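Local coordinates for protein RNA polymerase II subunit A C-terminal domain phosphatase SSU72 (Homo sapiens, PDB 4H3K) that dephosphorylates phosphoserine and phosphothreonine in the C-terminal domain of RNA polymerase II and takes part in RNA processing and transcription termination, at residues Ser34-Ser39 against Thr60-Pro65; Arg54-Gly59 against Glu116-Cys121; Leu127-Glu132 against Glu177-Ile182; Val157-Gln162 against Ser203-Leu208. The protein carries 1 engineered substitution. All coordinates share one frame; numbering follows the deposited sequence.

Contact 1. Residues Ser34-Ser39 against Thr60-Pro65. With PO4 (phosphate ion), chain F.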
loop_
_atom_site.group_PDB
_atom_site.type_symbol
_atom_site.label_atom_id
_atom_site.label_comp_id
_atom_site.label_asym_id
_atom_site.label_seq_id
_atom_site.Cartn_x
_atom_site.Cartn_y
_atom_site.Cartn_z
ATOM N N SER B 34 -3.164 17.130 -16.202
ATOM C CA SER B 34 -2.480 17.053 -17.493
ATOM C C SER B 34 -0.972 16.792 -17.383
ATOM O O SER B 34 -0.322 16.632 -18.402
ATOM C CB SER B 34 -2.716 18.344 -18.268
ATOM O OG SER B 34 -4.108 18.503 -18.522
ATOM N N ASN B 35 -0.436 16.751 -16.152
ATOM C CA ASN B 35 1.034 16.699 -15.898
ATOM C C ASN B 35 1.762 17.778 -16.706
ATOM O O ASN B 35 2.767 17.512 -17.406
ATOM C CB ASN B 35 1.588 15.304 -16.188
ATOM C CG ASN B 35 2.959 15.070 -15.596
ATOM O OD1 ASN B 35 3.410 15.735 -14.616
ATOM N ND2 ASN B 35 3.634 14.100 -16.156
ATOM N N GLN B 36 1.254 19.003 -16.600
ATOM C CA GLN B 36 1.845 20.137 -17.335
ATOM C C GLN B 36 2.279 21.265 -16.404
ATOM O O GLN B 36 3.329 21.869 -16.614
ATOM C CB GLN B 36 0.829 20.714 -18.301
ATOM C CG GLN B 36 0.559 19.837 -19.517
ATOM C CD GLN B 36 1.778 19.795 -20.448
ATOM O OE1 GLN B 36 2.708 20.573 -20.295
ATOM N NE2 GLN B 36 1.775 18.867 -21.391
ATOM N N ASN B 37 1.438 21.543 -15.397
ATOM C CA ASN B 37 1.546 22.765 -14.619
ATOM C C ASN B 37 1.741 22.504 -13.111
ATOM O O ASN B 37 2.849 22.592 -12.631
ATOM C CB ASN B 37 0.332 23.679 -14.916
ATOM C CG ASN B 37 0.342 24.978 -14.102
ATOM O OD1 ASN B 37 -0.715 25.511 -13.732
ATOM N ND2 ASN B 37 1.516 25.492 -13.842
ATOM N N ARG B 38 0.676 22.182 -12.376
ATOM C CA ARG B 38 0.796 22.013 -10.920
ATOM C C ARG B 38 1.799 20.924 -10.501
ATOM O O ARG B 38 2.650 21.138 -9.624
ATOM C CB ARG B 38 -0.590 21.811 -10.314
ATOM C CG ARG B 38 -1.468 23.046 -10.534
ATOM C CD ARG B 38 -2.937 22.706 -10.367
ATOM N NE ARG B 38 -3.424 21.832 -11.448
ATOM C CZ ARG B 38 -4.610 21.238 -11.448
ATOM N NH1 ARG B 38 -5.438 21.417 -10.425
ATOM N NH2 ARG B 38 -4.980 20.445 -12.463
ATOM N N SER B 39 1.738 19.771 -11.155
ATOM C CA SER B 39 2.615 18.666 -10.798
ATOM C C SER B 39 4.059 18.905 -11.241
ATOM O O SER B 39 4.978 18.455 -10.577
ATOM C CB SER B 39 2.084 17.306 -11.351
ATOM O OG SER B 39 1.862 17.393 -12.772
ATOM N N THR B 60 -7.822 12.104 -18.882
ATOM C CA THR B 60 -7.956 11.314 -20.093
ATOM C C THR B 60 -7.023 11.811 -21.209
ATOM O O THR B 60 -6.616 11.051 -22.088
ATOM C CB THR B 60 -9.445 11.364 -20.554
ATOM O OG1 THR B 60 -10.262 10.806 -19.488
ATOM C CG2 THR B 60 -9.654 10.528 -21.768
ATOM N N HIS B 61 -6.714 13.105 -21.176
ATOM C CA HIS B 61 -5.898 13.753 -22.198
ATOM C C HIS B 61 -5.223 14.975 -21.577
ATOM O O HIS B 61 -5.538 15.371 -20.454
ATOM C CB HIS B 61 -6.766 14.196 -23.380
ATOM C CG HIS B 61 -7.937 15.036 -22.972
ATOM N ND1 HIS B 61 -7.888 16.413 -22.933
ATOM C CD2 HIS B 61 -9.172 14.691 -22.543
ATOM C CE1 HIS B 61 -9.052 16.882 -22.523
ATOM N NE2 HIS B 61 -9.844 15.857 -22.270
ATOM N N VAL B 62 -4.315 15.565 -22.337
ATOM C CA VAL B 62 -3.570 16.735 -21.913
ATOM C C VAL B 62 -4.283 17.965 -22.416
ATOM O O VAL B 62 -4.724 18.020 -23.570
ATOM C CB VAL B 62 -2.151 16.700 -22.493
ATOM C CG1 VAL B 62 -1.400 18.039 -22.277
ATOM C CG2 VAL B 62 -1.387 15.525 -21.877
ATOM N N LYS B 63 -4.412 18.939 -21.531
ATOM C CA LYS B 63 -5.069 20.182 -21.820
ATOM C C LYS B 63 -4.046 21.302 -21.560
ATOM O O LYS B 63 -3.297 21.279 -20.571
ATOM C CB LYS B 63 -6.310 20.300 -20.931
ATOM C CG LYS B 63 -7.231 21.467 -21.253
ATOM C CD LYS B 63 -7.892 22.048 -19.987
ATOM C CE LYS B 63 -9.301 21.490 -19.733
ATOM N NZ LYS B 63 -9.381 19.997 -19.512
ATOM N N LEU B 64 -3.991 22.255 -22.473
ATOM C CA LEU B 64 -3.231 23.464 -22.273
ATOM C C LEU B 64 -4.178 24.621 -22.569
ATOM O O LEU B 64 -5.077 24.472 -23.417
ATOM C CB LEU B 64 -2.063 23.488 -23.252
ATOM C CG LEU B 64 -0.636 23.097 -22.861
ATOM C CD1 LEU B 64 -0.485 22.610 -21.429
ATOM C CD2 LEU B 64 0.023 22.143 -23.880
ATOM N N PRO B 65 -4.004 25.765 -21.877
ATOM C CA PRO B 65 -4.847 26.921 -22.185
ATOM C C PRO B 65 -4.683 27.350 -23.648
ATOM O O PRO B 65 -3.615 27.170 -24.214
ATOM C CB PRO B 65 -4.295 28.013 -21.253
ATOM C CG PRO B 65 -3.709 27.253 -20.075
ATOM C CD PRO B 65 -3.154 25.986 -20.680
HETATM P P PO4 F . -1.977 20.467 -14.682
HETATM O O1 PO4 F . -0.754 19.629 -14.892
HETATM O O2 PO4 F . -2.209 21.408 -15.875
HETATM O O3 PO4 F . -1.848 21.338 -13.447
HETATM O O4 PO4 F . -3.219 19.645 -14.495
HETATM O O HOH W 1 -6.639 16.795 -18.439
#

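Contact 2. Residues Arg54-Gly59 against Glu116-Cys121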
loop_
_atom_site.group_PDB
_atom_site.type_symbol
_atom_site.label_atom_id
_atom_site.label_comp_id
_atom_site.label_asym_id
_atom_site.label_seq_id
_atom_site.Cartn_x
_atom_site.Cartn_y
_atom_site.Cartn_z
ATOM N N ARG B 54 8.542 11.791 -8.643
ATOM C CA ARG B 54 8.039 11.544 -9.975
ATOM C C ARG B 54 6.713 12.305 -10.059
ATOM O O ARG B 54 6.116 12.664 -9.035
ATOM C CB ARG B 54 7.797 10.046 -10.213
ATOM C CG ARG B 54 8.989 9.094 -9.950
ATOM C CD ARG B 54 9.680 8.601 -11.208
ATOM N NE ARG B 54 8.813 8.487 -12.400
ATOM C CZ ARG B 54 8.300 7.359 -12.898
ATOM N NH1 ARG B 54 8.489 6.176 -12.313
ATOM N NH2 ARG B 54 7.567 7.415 -14.003
ATOM N N SER B 55 6.259 12.555 -11.277
ATOM C CA SER B 55 5.047 13.305 -11.464
ATOM C C SER B 55 4.208 12.701 -12.574
ATOM O O SER B 55 4.735 12.057 -13.487
ATOM C CB SER B 55 5.389 14.763 -11.772
ATOM O OG SER B 55 6.007 14.869 -13.031
ATOM N N PHE B 56 2.889 12.897 -12.478
ATOM C CA PHE B 56 1.936 12.214 -13.346
ATOM C C PHE B 56 0.718 13.077 -13.530
ATOM O O PHE B 56 0.518 14.047 -12.795
ATOM C CB PHE B 56 1.479 10.869 -12.724
ATOM C CG PHE B 56 2.603 9.930 -12.417
ATOM C CD1 PHE B 56 3.110 9.101 -13.412
ATOM C CD2 PHE B 56 3.166 9.891 -11.126
ATOM C CE1 PHE B 56 4.161 8.232 -13.146
ATOM C CE2 PHE B 56 4.208 9.038 -10.835
ATOM C CZ PHE B 56 4.711 8.187 -11.846
ATOM N N GLY B 57 -0.102 12.700 -14.509
ATOM C CA GLY B 57 -1.443 13.262 -14.663
ATOM C C GLY B 57 -2.477 12.130 -14.674
ATOM O O GLY B 57 -2.183 11.026 -15.105
ATOM N N THR B 58 -3.683 12.398 -14.188
ATOM C CA THR B 58 -4.750 11.403 -14.241
ATOM C C THR B 58 -5.781 11.662 -15.323
ATOM O O THR B 58 -6.676 10.833 -15.516
ATOM C CB THR B 58 -5.530 11.334 -12.932
ATOM O OG1 THR B 58 -5.959 12.652 -12.585
ATOM C CG2 THR B 58 -4.647 10.727 -11.811
ATOM N N GLY B 59 -5.680 12.803 -16.013
ATOM C CA GLY B 59 -6.665 13.152 -17.033
ATOM C C GLY B 59 -6.684 12.164 -18.194
ATOM O O GLY B 59 -5.687 11.472 -18.475
ATOM N N GLU B 116 3.278 12.042 -18.189
ATOM C CA GLU B 116 3.044 10.636 -17.892
ATOM C C GLU B 116 1.682 10.425 -17.220
ATOM O O GLU B 116 1.320 11.184 -16.314
ATOM C CB GLU B 116 4.167 10.085 -16.998
ATOM C CG GLU B 116 5.565 10.159 -17.671
ATOM C CD GLU B 116 6.689 9.912 -16.694
ATOM O OE1 GLU B 116 7.259 8.819 -16.739
ATOM O OE2 GLU B 116 7.004 10.784 -15.869
ATOM N N ARG B 117 0.952 9.408 -17.682
ATOM C CA ARG B 117 -0.305 9.010 -17.085
ATOM C C ARG B 117 -0.057 8.171 -15.837
ATOM O O ARG B 117 0.628 7.127 -15.903
ATOM C CB ARG B 117 -1.140 8.158 -18.036
ATOM C CG ARG B 117 -1.592 8.868 -19.294
ATOM C CD ARG B 117 -2.652 8.070 -20.118
ATOM N NE ARG B 117 -3.690 7.338 -19.363
ATOM C CZ ARG B 117 -4.710 7.880 -18.691
ATOM N NH1 ARG B 117 -4.844 9.190 -18.607
ATOM N NH2 ARG B 117 -5.600 7.095 -18.099
ATOM N N PHE B 118 -0.635 8.604 -14.722
ATOM C CA PHE B 118 -0.564 7.840 -13.468
ATOM C C PHE B 118 -1.041 6.381 -13.627
ATOM O O PHE B 118 -0.431 5.438 -13.111
ATOM C CB PHE B 118 -1.432 8.514 -12.403
ATOM C CG PHE B 118 -1.321 7.874 -11.053
ATOM C CD1 PHE B 118 -0.326 8.275 -10.162
ATOM C CD2 PHE B 118 -2.221 6.891 -10.663
ATOM C CE1 PHE B 118 -0.222 7.672 -8.899
ATOM C CE2 PHE B 118 -2.138 6.297 -9.418
ATOM C CZ PHE B 118 -1.127 6.679 -8.530
ATOM N N GLN B 119 -2.158 6.219 -14.317
ATOM C CA GLN B 119 -2.775 4.899 -14.446
ATOM C C GLN B 119 -1.874 3.916 -15.208
ATOM O O GLN B 119 -2.110 2.709 -15.156
ATOM C CB GLN B 119 -4.170 5.000 -15.078
ATOM C CG GLN B 119 -5.173 5.806 -14.248
ATOM C CD GLN B 119 -5.256 7.315 -14.571
ATOM O OE1 GLN B 119 -6.313 7.897 -14.411
ATOM N NE2 GLN B 119 -4.158 7.931 -15.005
ATOM N N ASN B 120 -0.836 4.426 -15.881
ATOM C CA ASN B 120 0.102 3.566 -16.644
ATOM C C ASN B 120 1.348 3.167 -15.911
ATOM O O ASN B 120 2.060 2.272 -16.363
ATOM C CB ASN B 120 0.566 4.224 -17.946
ATOM C CG ASN B 120 -0.548 4.426 -18.924
ATOM O OD1 ASN B 120 -1.546 3.687 -18.928
ATOM N ND2 ASN B 120 -0.404 5.448 -19.760
ATOM N N CYS B 121 1.646 3.841 -14.811
ATOM C CA CYS B 121 2.887 3.555 -14.094
ATOM C C CYS B 121 2.687 2.532 -12.985
ATOM O O CYS B 121 1.576 2.364 -12.477
ATOM C CB CYS B 121 3.511 4.830 -13.525
ATOM S SG CYS B 121 5.228 4.615 -12.982
HETATM O O HOH W 2 8.147 11.518 -13.342
#

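Contact 3. Residues Leu127-Glu132 against Glu177-Ile182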
loop_
_atom_site.group_PDB
_atom_site.type_symbol
_atom_site.label_atom_id
_atom_site.label_comp_id
_atom_site.label_asym_id
_atom_site.label_seq_id
_atom_site.Cartn_x
_atom_site.Cartn_y
_atom_site.Cartn_z
ATOM N N LEU B 127 4.466 8.489 -0.510
ATOM C CA LEU B 127 3.499 9.584 -0.402
ATOM C C LEU B 127 3.119 10.063 -1.775
ATOM O O LEU B 127 3.994 10.313 -2.606
ATOM C CB LEU B 127 4.082 10.743 0.411
ATOM C CG LEU B 127 3.253 12.034 0.457
ATOM C CD1 LEU B 127 1.903 11.757 1.171
ATOM C CD2 LEU B 127 4.029 13.160 1.147
ATOM N N ILE B 128 1.809 10.131 -2.030
ATOM C CA ILE B 128 1.311 10.635 -3.306
ATOM C C ILE B 128 0.521 11.889 -2.995
ATOM O O ILE B 128 -0.420 11.840 -2.219
ATOM C CB ILE B 128 0.426 9.598 -4.061
ATOM C CG1 ILE B 128 1.218 8.284 -4.338
ATOM C CG2 ILE B 128 -0.167 10.244 -5.332
ATOM C CD1 ILE B 128 0.327 7.051 -4.858
ATOM N N LEU B 129 0.899 13.004 -3.610
ATOM C CA LEU B 129 0.201 14.260 -3.424
ATOM C C LEU B 129 -0.557 14.597 -4.686
ATOM O O LEU B 129 0.031 14.603 -5.776
ATOM C CB LEU B 129 1.201 15.358 -3.139
ATOM C CG LEU B 129 1.886 15.119 -1.783
ATOM C CD1 LEU B 129 3.262 15.627 -1.806
ATOM C CD2 LEU B 129 1.101 15.839 -0.723
ATOM N N THR B 130 -1.844 14.910 -4.544
ATOM C CA THR B 130 -2.662 15.273 -5.692
ATOM C C THR B 130 -3.023 16.740 -5.586
ATOM O O THR B 130 -3.059 17.295 -4.484
ATOM C CB THR B 130 -3.928 14.374 -5.812
ATOM O OG1 THR B 130 -4.767 14.559 -4.664
ATOM C CG2 THR B 130 -3.514 12.885 -5.867
ATOM N N CYS B 131 -3.294 17.374 -6.736
ATOM C CA CYS B 131 -3.435 18.822 -6.806
ATOM C C CYS B 131 -4.886 19.303 -6.949
ATOM O O CYS B 131 -5.103 20.483 -7.087
ATOM C CB CYS B 131 -2.552 19.391 -7.935
ATOM S SG CYS B 131 -0.787 18.961 -7.718
ATOM N N GLU B 132 -5.857 18.379 -6.922
ATOM C CA GLU B 132 -7.272 18.689 -6.814
ATOM C C GLU B 132 -8.081 17.439 -6.578
ATOM O O GLU B 132 -7.652 16.328 -6.911
ATOM C CB GLU B 132 -7.840 19.467 -8.031
ATOM C CG GLU B 132 -7.948 18.679 -9.300
ATOM C CD GLU B 132 -8.638 19.505 -10.399
ATOM O OE1 GLU B 132 -7.956 20.318 -11.026
ATOM O OE2 GLU B 132 -9.856 19.364 -10.578
ATOM N N GLU B 177 7.008 22.377 1.564
ATOM C CA GLU B 177 6.969 22.559 3.026
ATOM C C GLU B 177 6.421 21.328 3.741
ATOM O O GLU B 177 7.024 20.833 4.716
ATOM C CB GLU B 177 6.193 23.830 3.407
ATOM C CG GLU B 177 6.752 24.495 4.622
ATOM C CD GLU B 177 5.983 25.717 5.052
ATOM O OE1 GLU B 177 5.312 26.334 4.177
ATOM O OE2 GLU B 177 6.100 26.061 6.263
ATOM N N LEU B 178 5.324 20.785 3.222
ATOM C CA LEU B 178 4.764 19.565 3.776
ATOM C C LEU B 178 5.744 18.392 3.707
ATOM O O LEU B 178 5.947 17.698 4.693
ATOM C CB LEU B 178 3.434 19.228 3.101
ATOM C CG LEU B 178 2.797 17.915 3.573
ATOM C CD1 LEU B 178 2.410 17.993 5.066
ATOM C CD2 LEU B 178 1.593 17.535 2.714
ATOM N N CYS B 179 6.389 18.199 2.568
ATOM C CA CYS B 179 7.313 17.082 2.405
ATOM C C CYS B 179 8.510 17.235 3.330
ATOM O O CYS B 179 8.984 16.277 3.909
ATOM C CB CYS B 179 7.756 16.947 0.947
ATOM S SG CYS B 179 6.383 16.286 -0.047
ATOM N N GLN B 180 8.966 18.459 3.490
ATOM C CA GLN B 180 10.000 18.783 4.465
ATOM C C GLN B 180 9.647 18.393 5.893
ATOM O O GLN B 180 10.444 17.734 6.591
ATOM C CB GLN B 180 10.275 20.279 4.388
ATOM C CG GLN B 180 11.628 20.577 4.809
ATOM C CD GLN B 180 12.607 19.920 3.879
ATOM O OE1 GLN B 180 12.423 19.965 2.658
ATOM N NE2 GLN B 180 13.648 19.297 4.441
ATOM N N CYS B 181 8.457 18.793 6.335
ATOM C CA CYS B 181 7.983 18.403 7.653
ATOM C C CYS B 181 7.973 16.914 7.807
ATOM O O CYS B 181 8.533 16.399 8.767
ATOM C CB CYS B 181 6.568 18.871 7.897
ATOM S SG CYS B 181 6.530 20.487 8.255
ATOM N N ILE B 182 7.343 16.228 6.855
ATOM C CA ILE B 182 7.216 14.768 6.916
ATOM C C ILE B 182 8.585 14.113 7.053
ATOM O O ILE B 182 8.796 13.296 7.960
ATOM C CB ILE B 182 6.391 14.211 5.730
ATOM C CG1 ILE B 182 4.914 14.552 5.945
ATOM C CG2 ILE B 182 6.588 12.707 5.590
ATOM C CD1 ILE B 182 4.060 14.452 4.673
#

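Contact 4. Residues Val157-Gln162 against Ser203-Leu208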
loop_
_atom_site.group_PDB
_atom_site.type_symbol
_atom_site.label_atom_id
_atom_site.label_comp_id
_atom_site.label_asym_id
_atom_site.label_seq_id
_atom_site.Cartn_x
_atom_site.Cartn_y
_atom_site.Cartn_z
ATOM N N VAL B 157 -2.491 12.243 -0.289
ATOM C CA VAL B 157 -2.941 13.501 0.301
ATOM C C VAL B 157 -3.314 14.438 -0.831
ATOM O O VAL B 157 -2.563 14.580 -1.812
ATOM C CB VAL B 157 -1.868 14.137 1.200
ATOM C CG1 VAL B 157 -2.293 15.529 1.693
ATOM C CG2 VAL B 157 -1.524 13.175 2.406
ATOM N N ASN B 158 -4.462 15.092 -0.680
ATOM C CA ASN B 158 -4.879 16.121 -1.634
ATOM C C ASN B 158 -4.705 17.523 -1.106
ATOM O O ASN B 158 -4.994 17.764 0.070
ATOM C CB ASN B 158 -6.355 15.946 -2.006
ATOM C CG ASN B 158 -6.776 16.863 -3.124
ATOM O OD1 ASN B 158 -6.289 16.751 -4.262
ATOM N ND2 ASN B 158 -7.666 17.804 -2.807
ATOM N N VAL B 159 -4.275 18.441 -1.982
ATOM C CA VAL B 159 -4.461 19.891 -1.754
ATOM C C VAL B 159 -5.077 20.479 -3.010
ATOM O O VAL B 159 -4.510 20.314 -4.069
ATOM C CB VAL B 159 -3.160 20.730 -1.694
ATOM C CG1 VAL B 159 -3.414 22.067 -0.910
ATOM C CG2 VAL B 159 -1.973 19.980 -1.263
ATOM N N ASP B 160 -6.202 21.183 -2.897
ATOM C CA ASP B 160 -6.770 21.862 -4.049
ATOM C C ASP B 160 -5.891 23.029 -4.502
ATOM O O ASP B 160 -5.748 24.028 -3.807
ATOM C CB ASP B 160 -8.205 22.326 -3.809
ATOM C CG ASP B 160 -9.236 21.210 -4.024
ATOM O OD1 ASP B 160 -8.886 20.071 -4.385
ATOM O OD2 ASP B 160 -10.426 21.489 -3.813
ATOM N N ILE B 161 -5.307 22.891 -5.692
ATOM C CA ILE B 161 -4.520 23.970 -6.272
ATOM C C ILE B 161 -5.119 24.385 -7.611
ATOM O O ILE B 161 -5.298 23.548 -8.502
ATOM C CB ILE B 161 -3.045 23.549 -6.484
ATOM C CG1 ILE B 161 -2.382 23.135 -5.155
ATOM C CG2 ILE B 161 -2.257 24.686 -7.210
ATOM C CD1 ILE B 161 -1.140 22.166 -5.373
ATOM N N GLN B 162 -5.387 25.679 -7.775
ATOM C CA GLN B 162 -5.929 26.177 -9.044
ATOM C C GLN B 162 -4.914 26.022 -10.174
ATOM O O GLN B 162 -3.698 26.218 -9.990
ATOM C CB GLN B 162 -6.371 27.636 -8.911
ATOM C CG GLN B 162 -7.625 27.799 -8.052
ATOM C CD GLN B 162 -8.328 29.140 -8.259
ATOM O OE1 GLN B 162 -7.679 30.201 -8.347
ATOM N NE2 GLN B 162 -9.667 29.105 -8.319
ATOM N N SER B 203 -2.546 27.143 6.830
ATOM C CA SER B 203 -2.811 27.540 5.449
ATOM C C SER B 203 -4.267 27.885 5.151
ATOM O O SER B 203 -4.537 28.508 4.139
ATOM C CB SER B 203 -2.378 26.432 4.493
ATOM O OG SER B 203 -3.382 25.427 4.425
ATOM N N GLY B 204 -5.215 27.470 5.984
ATOM C CA GLY B 204 -6.633 27.666 5.635
ATOM C C GLY B 204 -7.137 26.785 4.476
ATOM O O GLY B 204 -8.269 26.964 3.991
ATOM N N ARG B 205 -6.317 25.819 4.046
ATOM C CA ARG B 205 -6.663 24.886 2.956
ATOM C C ARG B 205 -6.862 23.454 3.489
ATOM O O ARG B 205 -6.152 23.040 4.404
ATOM C CB ARG B 205 -5.577 24.922 1.885
ATOM C CG ARG B 205 -5.350 26.353 1.377
ATOM C CD ARG B 205 -4.039 26.496 0.635
ATOM N NE ARG B 205 -4.129 25.920 -0.687
ATOM C CZ ARG B 205 -3.488 26.388 -1.754
ATOM N NH1 ARG B 205 -2.701 27.455 -1.659
ATOM N NH2 ARG B 205 -3.646 25.782 -2.924
ATOM N N THR B 206 -7.830 22.726 2.926
ATOM C CA THR B 206 -8.141 21.369 3.381
ATOM C C THR B 206 -7.231 20.300 2.721
ATOM O O THR B 206 -6.881 20.381 1.530
ATOM C CB THR B 206 -9.715 21.053 3.351
ATOM O OG1 THR B 206 -9.951 19.705 2.917
ATOM C CG2 THR B 206 -10.420 21.936 2.446
ATOM N N PHE B 207 -6.805 19.339 3.535
ATOM C CA PHE B 207 -5.942 18.232 3.098
ATOM C C PHE B 207 -6.614 16.874 3.308
ATOM O O PHE B 207 -6.542 16.308 4.402
ATOM C CB PHE B 207 -4.588 18.287 3.836
ATOM C CG PHE B 207 -3.705 19.455 3.434
ATOM C CD1 PHE B 207 -3.869 20.708 3.996
ATOM C CD2 PHE B 207 -2.660 19.266 2.519
ATOM C CE1 PHE B 207 -3.048 21.789 3.624
ATOM C CE2 PHE B 207 -1.809 20.327 2.157
ATOM C CZ PHE B 207 -2.008 21.600 2.708
ATOM N N LEU B 208 -7.273 16.351 2.264
ATOM C CA LEU B 208 -7.819 14.994 2.294
ATOM C C LEU B 208 -6.675 14.010 2.433
ATOM O O LEU B 208 -5.560 14.254 1.957
ATOM C CB LEU B 208 -8.643 14.685 1.047
ATOM C CG LEU B 208 -9.883 15.555 0.844
ATOM C CD1 LEU B 208 -10.475 15.425 -0.585
ATOM C CD2 LEU B 208 -10.966 15.311 1.946
HETATM O O HOH W 3 -7.539 22.011 -0.388
#

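Contact 1. Residues Ser34-Ser39 against Thr60-Pro65
The phosphate-binding loop of this cysteine-based phosphatase family meets strand 62-64 through Ser34 and Gln36, on the flank of the active site. Ser34 has OG anti to its own carbonyl carbon (chi1 -62°), which sets the hydroxyl in front of the neighbouring backbone; there it accepts the Lys63 N-H, with N 3.1 Å from Ser34 OG. A water joins the same OG to the carbonyl of His61. Gln36 adds van der Waals packing: its chain lies across Val62 and Leu64 at about a right angle, CG resting 3.5 Å from Leu64 CD1 while NE2 comes 3.4 Å from Val62 CG1. Met84 and Met104 of helices 81-98 and 101-109 also pack on both Gln36 and Leu64.

Inside the loop, backbone N-H groups converge on a phosphate ion. Gln36 N lies 2.7 Å from phosphate O1, which also takes the N-H of Asn37; Ser34 N serves O4. Arg38 grips two oxygens from the edge of its guanidinium, NE 2.6 Å from O3 and NH2 2.8 Å from O4. Glu132 forms a salt bridge with Arg38 NH1. The loop corresponds to the CX5R signature; Ser32, likewise bonded to the phosphate, stands at the position of the signature cysteine and so is probably the engineered residue. Such a cradle of amides closed by one arginine is typical of the P-loop of protein tyrosine phosphatases, which Ssu72 shares.

Contact 2. Residues Arg54-Gly59 against Glu116-Cys121
Phe56 and Gly57, at the end of an outermost strand of the central alpha/beta sheet, are joined to the loop 116-121 by a single beta bridge, Gly57 to Arg117. Two backbone hydrogen bonds make the bridge: Gly57 N to Glu116 O, 2.8 Å, and Phe118 N to Gly57 O, 2.9 Å.

The apolar part centres on the Phe56 ring. Phe118 turns an edge to its face in a T-shaped pair, with centroids 5.7 Å apart and planes at 90°, and the CB atoms of the two residues touch. Near the far end of the ring, Cys121 CB lies 3.5 Å from Phe56 CE1; SG, anti to the backbone N of Cys121 (chi1 -166°), sits obliquely to the ring. Were Phe56 an alanine, the edge of Phe118 and Cys121 would probably lose the surface they pack on, and a gap would open between them.

Charged groups meet beyond the ring. Arg54 NH2 forms a salt bridge with Glu116 OE1 whose hydrogen bond is weak, and each residue has another ionic partner: Asp123 for Arg54, Lys112 for Glu116. One water ties these ends together, accepting from Arg54 NE and Ser55 N and donating to Glu116 OE2 at 2.9 Å.

Contact 3. Residues Leu127-Glu132 against Glu177-Ile182
Leu127 and Leu129 reach from strand 127-130 toward Leu178, Cys179 and Ile182 of helix 165-184, a strand-against-helix layer of the alpha/beta sandwich built on the central sheet. Strand and helix run nearly antiparallel, at 160°, and the axes of the two short segments come within 11.4 Å, a separation bridged by methyl groups and one sulfur.

The two leucines leave the same face of the strand but with different first torsions. In Leu127 CG is anti to the backbone N (chi1 172°), in Leu129 it is anti to the carbonyl carbon (chi1 -66°), and each sends branch ends to the helix. Leu129 divides its two methyls: CD1 approaches Cys179 SG at 3.6 Å, whereas CD2 meets Leu178 CD2 at 3.9 Å, the two leucine chains passing at a slant. Leu127 works through CD2 alone, which touches both the sulfur and Ile182.

Cys179 SG is thus shared by both leucines, and its role across this interface is apolar. Ile128 and Thr130 pack on helix 133-145 instead, so helices cover the strand on both faces. Leu178 also touches Leu196 and Phe199 of helix 188-203. At the Leu127 end, Ile182 CD1 closes the contact 3.8 Å from Leu127 CD2.

Contact 4. Residues Val157-Gln162 against Ser203-Leu208
Arg205 has CG anti to its carbonyl carbon (chi1 -55°) and bends at chi3 (76°), a course that carries the guanidinium past Val159 to the carbonyl of Asp160. NH2 donates there, 2.9 Å from Asp160 O with an N-H...O angle of 151°, approaching from outside the carbonyl plane; Ile161 crosses the arginine at a slant, its CG1 3.7 Å from Arg205 NH2. Phe207 takes the same kind of first torsion, and the Phe207 and Val159 side chains run side by side, pointing the same way, with Val159 CG2 3.4 Å from Phe207 CE2. Val157 CG1 meets the ring at its edge.

Further along, Asn158 N donates to Leu208 O at 3.0 Å, where strand 207-213 runs antiparallel beside strand 153-159 as the last strand of the sheet. A water accepts from Asp160 N and donates to Thr206 O. Before this, Gly204, with positive phi, is the first residue to leave helix 188-203, and Ser203 OG accepts the N-H of Arg205 in an ST turn.

Replacing Arg205 by a leucine would probably leave the Asp160 carbonyl without this donor and weaken the tie between the two chain segments. One N-H of NH2 goes to a neutral backbone carbonyl, while the next carbonyl, Ile161 O, accepts from Arg38 of the phosphate loop; two successive carbonyls thus accept from arginines of different parts of the chain.

Overall arrangement
Contact 3 is wholly buried and purely apolar, joining the sheet to a helix that covers one face of it. Contact 4 is also largely buried, but its residues Asp160 and Thr206 are exposed, and another protein chain packs on Thr206. Contacts 1 and 2 are only partly buried. Contacts 2 and 4 lie at the outermost strands, about 20 Å apart between centres, and each adds backbone bonding there. Contact 1 stands apart in being organised round an anion, where the phosphate loop meets the small two-stranded sheet. Arg38 ties it to contacts 3 and 4, and Asn35 packs against strand 52-57 of contact 2. Neighbouring strands 127-130 and 153-159 link contacts 3 and 4, where Cys131 O faces Ile161 N.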